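Local coordinates for putative periplasmic protein ydgH (Salmonella enterica subsp. enterica serovar Typhimurium, PDB 4EVU) that is of unknown function but belongs to the YdgH/BhsA/McbA-like (DUF1471) family of probable periplasmic or secreted bacterial proteins, this piece being the C-terminal domain of the longer protein, at residues K46-R55 with I64-K72. Numbering follows the deposited sequence.
Sequences KGAKYYHITR and ITISADLYK
The carbonyl oxygen of Tyr-71 is gripped twice: Lys-49 N donates to Tyr-71 O at 2.8 Å, lying in the carbonyl plane, while Tyr-50 N reaches the same oxygen with a tilt of 25° from that plane. Two residues facing one make a classic beta bulge, where the chain leaving helix 32-45 through its Schellman turn at Gly-47 enters the antiparallel hairpin. Tyr-50 and Tyr-71 close this bulge as a hydrogen-bonded pair, and His-52 with Asp-69 forms the next. A second classic bulge lies further along, Thr-54 and Arg-55 both facing Ser-67; here Thr-54 N donates to Ser-67 O at 2.8 Å and the Arg-55 bond to that oxygen is weak.

The side-chain hydroxyls of Thr-54 and Ser-67 tie the second bulge together. Thr-54 places OG1 between its backbone N and carbonyl carbon (chi1 48°), which brings it 2.9 Å from Ser-67 OG in a hydrogen bond. A water bridges Thr-54 OG1 to Asp-69 OD1, and the Thr-54 and Asp-69 side chains cross at about a right angle. Further along this face the Tyr-71 ring, packed on Leu-9, Met-17 and Pro-19, meets Tyr-50 O at its edge, while His-52 ND1 bonds Leu-9 O.

The face carrying Tyr-51, Ile-53, Ala-68 and Leu-70 is mainly apolar. Leu-70, under helix 32-45, holds CD2 against Tyr-51 CB and CD1 against the crossing Lys-46 chain, whose NZ pairs with Asp-21; Ile-53 CD1 meets Ile-66 CD1 at 3.6 Å. The second subunit touches both faces, Met-32 on the isoleucines and Gly-30 on His-52. The chemistry implies two bulges each pinned by one carbonyl with two donors, the second reinforced by hydroxyls and a water-linked carboxylate that satisfy one another.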
ATOM      1  N   LYS B  46       6.777   8.301 -17.190  1.00 17.39           N
ATOM      2  CA  LYS B  46       7.679   9.464 -16.998  1.00 18.34           C
ATOM      3  C   LYS B  46       9.159   9.120 -17.105  1.00 17.50           C
ATOM      4  O   LYS B  46      10.030   9.983 -16.886  1.00 19.09           O
ATOM      5  CB  LYS B  46       7.388  10.176 -15.672  1.00 19.75           C
ATOM      6  CG  LYS B  46       6.018  10.829 -15.666  1.00 22.07           C
ATOM      7  CD  LYS B  46       5.677  11.471 -14.346  1.00 25.91           C
ATOM      8  CE  LYS B  46       4.557  12.492 -14.452  1.00 30.97           C
ATOM      9  NZ  LYS B  46       5.152  13.855 -14.605  1.00 32.61           N
ATOM     10  N   GLY B  47       9.477   7.892 -17.473  1.00 17.20           N
ATOM     11  CA  GLY B  47      10.863   7.500 -17.630  1.00 17.29           C
ATOM     12  C   GLY B  47      11.627   7.044 -16.420  1.00 17.49           C
ATOM     13  O   GLY B  47      12.865   7.019 -16.443  1.00 20.39           O
ATOM     14  N   ALA B  48      10.926   6.690 -15.344  1.00 16.94           N
ATOM     15  CA  ALA B  48      11.599   6.334 -14.104  1.00 16.30           C
ATOM     16  C   ALA B  48      11.876   4.847 -14.133  1.00 17.05           C
ATOM     17  O   ALA B  48      11.106   4.080 -14.734  1.00 19.63           O
ATOM     18  CB  ALA B  48      10.711   6.656 -12.894  1.00 17.91           C
ATOM     19  N   LYS B  49      12.962   4.461 -13.479  1.00 16.95           N
ATOM     20  CA  LYS B  49      13.273   3.059 -13.201  1.00 19.13           C
ATOM     21  C   LYS B  49      12.852   2.648 -11.784  1.00 17.35           C
ATOM     22  O   LYS B  49      12.654   1.461 -11.528  1.00 18.91           O
ATOM     23  CB  LYS B  49      14.775   2.824 -13.397  1.00 20.60           C
ATOM     24  CG  LYS B  49      15.283   3.109 -14.814  1.00 26.99           C
ATOM     25  CD  LYS B  49      15.091   1.929 -15.734  1.00 32.91           C
ATOM     26  CE  LYS B  49      16.119   1.899 -16.876  1.00 35.47           C
ATOM     27  NZ  LYS B  49      15.937   0.742 -17.816  1.00 36.38           N
ATOM     28  N   TYR B  50      12.672   3.611 -10.875  1.00 15.89           N
ATOM     29  CA  TYR B  50      12.332   3.330  -9.492  1.00 14.54           C
ATOM     30  C   TYR B  50      11.362   4.388  -9.008  1.00 12.76           C
ATOM     31  O   TYR B  50      11.362   5.510  -9.521  1.00 12.81           O
ATOM     32  CB  TYR B  50      13.539   3.364  -8.557  1.00 15.15           C
ATOM     33  CG  TYR B  50      14.701   2.563  -9.051  1.00 19.51           C
ATOM     34  CD1 TYR B  50      14.749   1.188  -8.849  1.00 24.00           C
ATOM     35  CD2 TYR B  50      15.696   3.153  -9.808  1.00 23.13           C
ATOM     36  CE1 TYR B  50      15.814   0.421  -9.350  1.00 26.57           C
ATOM     37  CE2 TYR B  50      16.739   2.421 -10.306  1.00 28.27           C
ATOM     38  CZ  TYR B  50      16.805   1.063 -10.091  1.00 28.40           C
ATOM     39  OH  TYR B  50      17.906   0.376 -10.626  1.00 34.53           O
ATOM     40  N   TYR B  51      10.591   4.041  -7.981  1.00 12.98           N
ATOM     41  CA  TYR B  51       9.772   5.020  -7.281  1.00 12.08           C
ATOM     42  C   TYR B  51       9.788   4.746  -5.781  1.00 12.44           C
ATOM     43  O   TYR B  51      10.067   3.639  -5.359  1.00 13.32           O
ATOM     44  CB  TYR B  51       8.328   5.054  -7.822  1.00 13.13           C
ATOM     45  CG  TYR B  51       7.573   3.796  -7.549  1.00 15.44           C
ATOM     46  CD1 TYR B  51       6.868   3.622  -6.380  1.00 15.54           C
ATOM     47  CD2 TYR B  51       7.571   2.765  -8.482  1.00 15.03           C
ATOM     48  CE1 TYR B  51       6.158   2.450  -6.114  1.00 16.48           C
ATOM     49  CE2 TYR B  51       6.876   1.588  -8.211  1.00 16.47           C
ATOM     50  CZ  TYR B  51       6.161   1.450  -7.030  1.00 16.34           C
ATOM     51  OH  TYR B  51       5.492   0.272  -6.772  1.00 19.53           O
ATOM     52  N   HIS B  52       9.436   5.763  -5.007  1.00 11.77           N
ATOM     53  CA  HIS B  52       9.295   5.642  -3.574  1.00 12.48           C
ATOM     54  C   HIS B  52       8.067   6.428  -3.151  1.00 10.67           C
ATOM     55  O   HIS B  52       7.950   7.628  -3.410  1.00 11.41           O
ATOM     56  CB  HIS B  52      10.509   6.181  -2.825  1.00 12.26           C
ATOM     57  CG  HIS B  52      10.373   6.105  -1.356  1.00 13.46           C
ATOM     58  ND1 HIS B  52      10.251   4.914  -0.675  1.00 14.21           N
ATOM     59  CD2 HIS B  52      10.239   7.088  -0.443  1.00 14.17           C
ATOM     60  CE1 HIS B  52      10.064   5.182   0.608  1.00 15.34           C
ATOM     61  NE2 HIS B  52      10.076   6.489   0.776  1.00 17.75           N
ATOM     62  N   ILE B  53       7.094   5.720  -2.547  1.00 11.56           N
ATOM     63  CA  ILE B  53       5.882   6.362  -2.085  1.00 13.15           C
ATOM     64  C   ILE B  53       6.198   7.306  -0.919  1.00 11.27           C
ATOM     65  O   ILE B  53       6.852   6.929   0.033  1.00 14.32           O
ATOM     66  CB  ILE B  53       4.767   5.323  -1.709  1.00 14.56           C
ATOM     67  CG1 ILE B  53       4.359   4.453  -2.966  1.00 18.81           C
ATOM     68  CG2 ILE B  53       3.574   6.025  -1.033  1.00 14.51           C
ATOM     69  CD1 ILE B  53       3.153   3.600  -2.888  1.00 23.92           C
ATOM     70  N   THR B  54       5.771   8.556  -1.064  1.00 11.66           N
ATOM     71  CA  THR B  54       5.990   9.602  -0.067  1.00 12.00           C
ATOM     72  C   THR B  54       4.762   9.966   0.750  1.00 11.30           C
ATOM     73  O   THR B  54       4.899  10.382   1.907  1.00 12.62           O
ATOM     74  CB  THR B  54       6.544  10.852  -0.755  1.00 13.50           C
ATOM     75  OG1 THR B  54       5.742  11.147  -1.900  1.00 15.62           O
ATOM     76  CG2 THR B  54       7.988  10.576  -1.226  1.00 14.55           C
ATOM     77  N   ARG B  55       3.565   9.793   0.187  1.00 10.92           N
ATOM     78  CA  ARG B  55       2.316  10.081   0.879  1.00 10.66           C
ATOM     79  C   ARG B  55       1.243   9.110   0.454  1.00  9.66           C
ATOM     80  O   ARG B  55       1.186   8.762  -0.704  1.00 11.33           O
ATOM     81  CB  ARG B  55       1.810  11.501   0.598  1.00 12.23           C
ATOM     82  CG  ARG B  55       2.782  12.633   0.825  1.00 14.32           C
ATOM     83  CD  ARG B  55       2.916  13.002   2.311  1.00 15.27           C
ATOM     84  NE  ARG B  55       3.787  14.163   2.450  1.00 17.05           N
ATOM     85  CZ  ARG B  55       5.134  14.111   2.488  1.00 15.22           C
ATOM     86  NH1 ARG B  55       5.804  12.949   2.443  1.00 16.85           N
ATOM     87  NH2 ARG B  55       5.822  15.232   2.557  1.00 17.34           N
ATOM     88  N   ILE B  64      -7.889   5.977  -2.937  1.00 16.83           N
ATOM     89  CA  ILE B  64      -6.619   6.277  -2.269  1.00 14.58           C
ATOM     90  C   ILE B  64      -5.958   7.427  -3.046  1.00 14.14           C
ATOM     91  O   ILE B  64      -6.071   7.482  -4.255  1.00 14.43           O
ATOM     92  CB  ILE B  64      -5.709   5.000  -2.188  1.00 14.42           C
ATOM     93  CG1 ILE B  64      -4.485   5.281  -1.368  1.00 14.49           C
ATOM     94  CG2 ILE B  64      -5.379   4.422  -3.565  1.00 15.22           C
ATOM     95  CD1 ILE B  64      -3.639   4.072  -0.992  1.00 15.82           C
ATOM     96  N   THR B  65      -5.365   8.368  -2.329  1.00 13.32           N
ATOM     97  CA  THR B  65      -4.543   9.431  -2.901  1.00 12.56           C
ATOM     98  C   THR B  65      -3.116   9.116  -2.543  1.00 11.84           C
ATOM     99  O   THR B  65      -2.810   8.786  -1.418  1.00 11.06           O
ATOM    100  CB  THR B  65      -4.996  10.801  -2.346  1.00 13.80           C
ATOM    101  OG1 THR B  65      -6.326  11.057  -2.782  1.00 16.25           O
ATOM    102  CG2 THR B  65      -4.100  11.910  -2.837  1.00 14.03           C
ATOM    103  N   ILE B  66      -2.250   9.138  -3.549  1.00 12.88           N
ATOM    104  CA  ILE B  66      -0.879   8.718  -3.397  1.00 14.48           C
ATOM    105  C   ILE B  66       0.035   9.671  -4.072  1.00 14.33           C
ATOM    106  O   ILE B  66      -0.283  10.167  -5.161  1.00 15.53           O
ATOM    107  CB  ILE B  66      -0.656   7.396  -4.182  1.00 18.44           C
ATOM    108  CG1 ILE B  66      -1.144   6.225  -3.389  1.00 21.51           C
ATOM    109  CG2 ILE B  66       0.843   7.159  -4.534  1.00 20.41           C
ATOM    110  CD1 ILE B  66       0.016   5.371  -2.806  1.00 26.79           C
ATOM    111  N   SER B  67       1.218   9.828  -3.470  1.00 14.02           N
ATOM    112  CA  SER B  67       2.306  10.446  -4.196  1.00 14.61           C
ATOM    113  C   SER B  67       3.573   9.613  -4.037  1.00 13.78           C
ATOM    114  O   SER B  67       3.769   8.943  -3.040  1.00 14.00           O
ATOM    115  CB  SER B  67       2.550  11.837  -3.715  1.00 16.14           C
ATOM    116  OG  SER B  67       2.998  11.866  -2.412  1.00 17.89           O
ATOM    117  N   ALA B  68       4.425   9.705  -5.053  1.00 13.41           N
ATOM    118  CA  ALA B  68       5.686   8.980  -5.119  1.00 12.96           C
ATOM    119  C   ALA B  68       6.750   9.778  -5.830  1.00 12.62           C
ATOM    120  O   ALA B  68       6.515  10.374  -6.881  1.00 14.27           O
ATOM    121  CB  ALA B  68       5.514   7.639  -5.844  1.00 13.60           C
ATOM    122  N   ASP B  69       7.927   9.776  -5.245  1.00 11.10           N
ATOM    123  CA  ASP B  69       9.116  10.328  -5.897  1.00 12.13           C
ATOM    124  C   ASP B  69       9.583   9.310  -6.966  1.00 11.04           C
ATOM    125  O   ASP B  69       9.482   8.088  -6.755  1.00 11.54           O
ATOM    126  CB  ASP B  69      10.222  10.506  -4.887  1.00 11.56           C
ATOM    127  CG  ASP B  69      10.116  11.741  -4.031  1.00 11.62           C
ATOM    128  OD1 ASP B  69       9.455  12.719  -4.433  1.00 14.83           O
ATOM    129  OD2 ASP B  69      10.794  11.741  -2.949  1.00 13.28           O
ATOM    130  N   LEU B  70      10.071   9.844  -8.093  1.00 11.04           N
ATOM    131  CA  LEU B  70      10.583   9.075  -9.213  1.00 11.71           C
ATOM    132  C   LEU B  70      12.092   9.201  -9.348  1.00 12.05           C
ATOM    133  O   LEU B  70      12.628  10.276  -9.205  1.00 13.29           O
ATOM    134  CB  LEU B  70       9.936   9.534 -10.487  1.00 12.70           C
ATOM    135  CG  LEU B  70       8.416   9.453 -10.599  1.00 13.79           C
ATOM    136  CD1 LEU B  70       8.033   9.800 -12.045  1.00 15.20           C
ATOM    137  CD2 LEU B  70       7.858   8.126 -10.146  1.00 15.37           C
ATOM    138  N   TYR B  71      12.739   8.097  -9.735  1.00 12.89           N
ATOM    139  CA  TYR B  71      14.191   8.021  -9.873  1.00 13.80           C
ATOM    140  C   TYR B  71      14.582   7.334 -11.182  1.00 15.09           C
ATOM    141  O   TYR B  71      13.947   6.344 -11.630  1.00 16.00           O
ATOM    142  CB  TYR B  71      14.829   7.245  -8.717  1.00 14.21           C
ATOM    143  CG  TYR B  71      14.480   7.728  -7.366  1.00 14.66           C
ATOM    144  CD1 TYR B  71      15.347   8.534  -6.633  1.00 13.04           C
ATOM    145  CD2 TYR B  71      13.245   7.372  -6.774  1.00 14.20           C
ATOM    146  CE1 TYR B  71      14.991   8.982  -5.352  1.00 14.84           C
ATOM    147  CE2 TYR B  71      12.899   7.837  -5.554  1.00 15.16           C
ATOM    148  CZ  TYR B  71      13.768   8.609  -4.824  1.00 13.37           C
ATOM    149  OH  TYR B  71      13.402   9.082  -3.573  1.00 17.39           O
ATOM    150  N   LYS B  72      15.673   7.843 -11.753  1.00 17.70           N
ATOM    151  CA  LYS B  72      16.331   7.185 -12.868  1.00 19.96           C
ATOM    152  C   LYS B  72      17.179   6.004 -12.391  1.00 21.98           C
ATOM    153  O   LYS B  72      17.593   5.936 -11.218  1.00 24.35           O
ATOM    154  CB  LYS B  72      17.200   8.181 -13.655  1.00 20.07           C
ATOM    155  CG  LYS B  72      16.431   9.376 -14.216  1.00 20.25           C
ATOM    156  CD  LYS B  72      15.560   9.015 -15.406  1.00 23.01           C
ATOM    157  CE  LYS B  72      14.734  10.176 -15.920  1.00 23.95           C
ATOM    158  NZ  LYS B  72      15.518  11.228 -16.548  1.00 29.53           N
ATOM    159  OXT LYS B  72      17.446   5.062 -13.168  1.00 25.56           O
TER
HETATM  160  O   HOH W   1       6.917  13.421  -3.154  1.00 22.04           O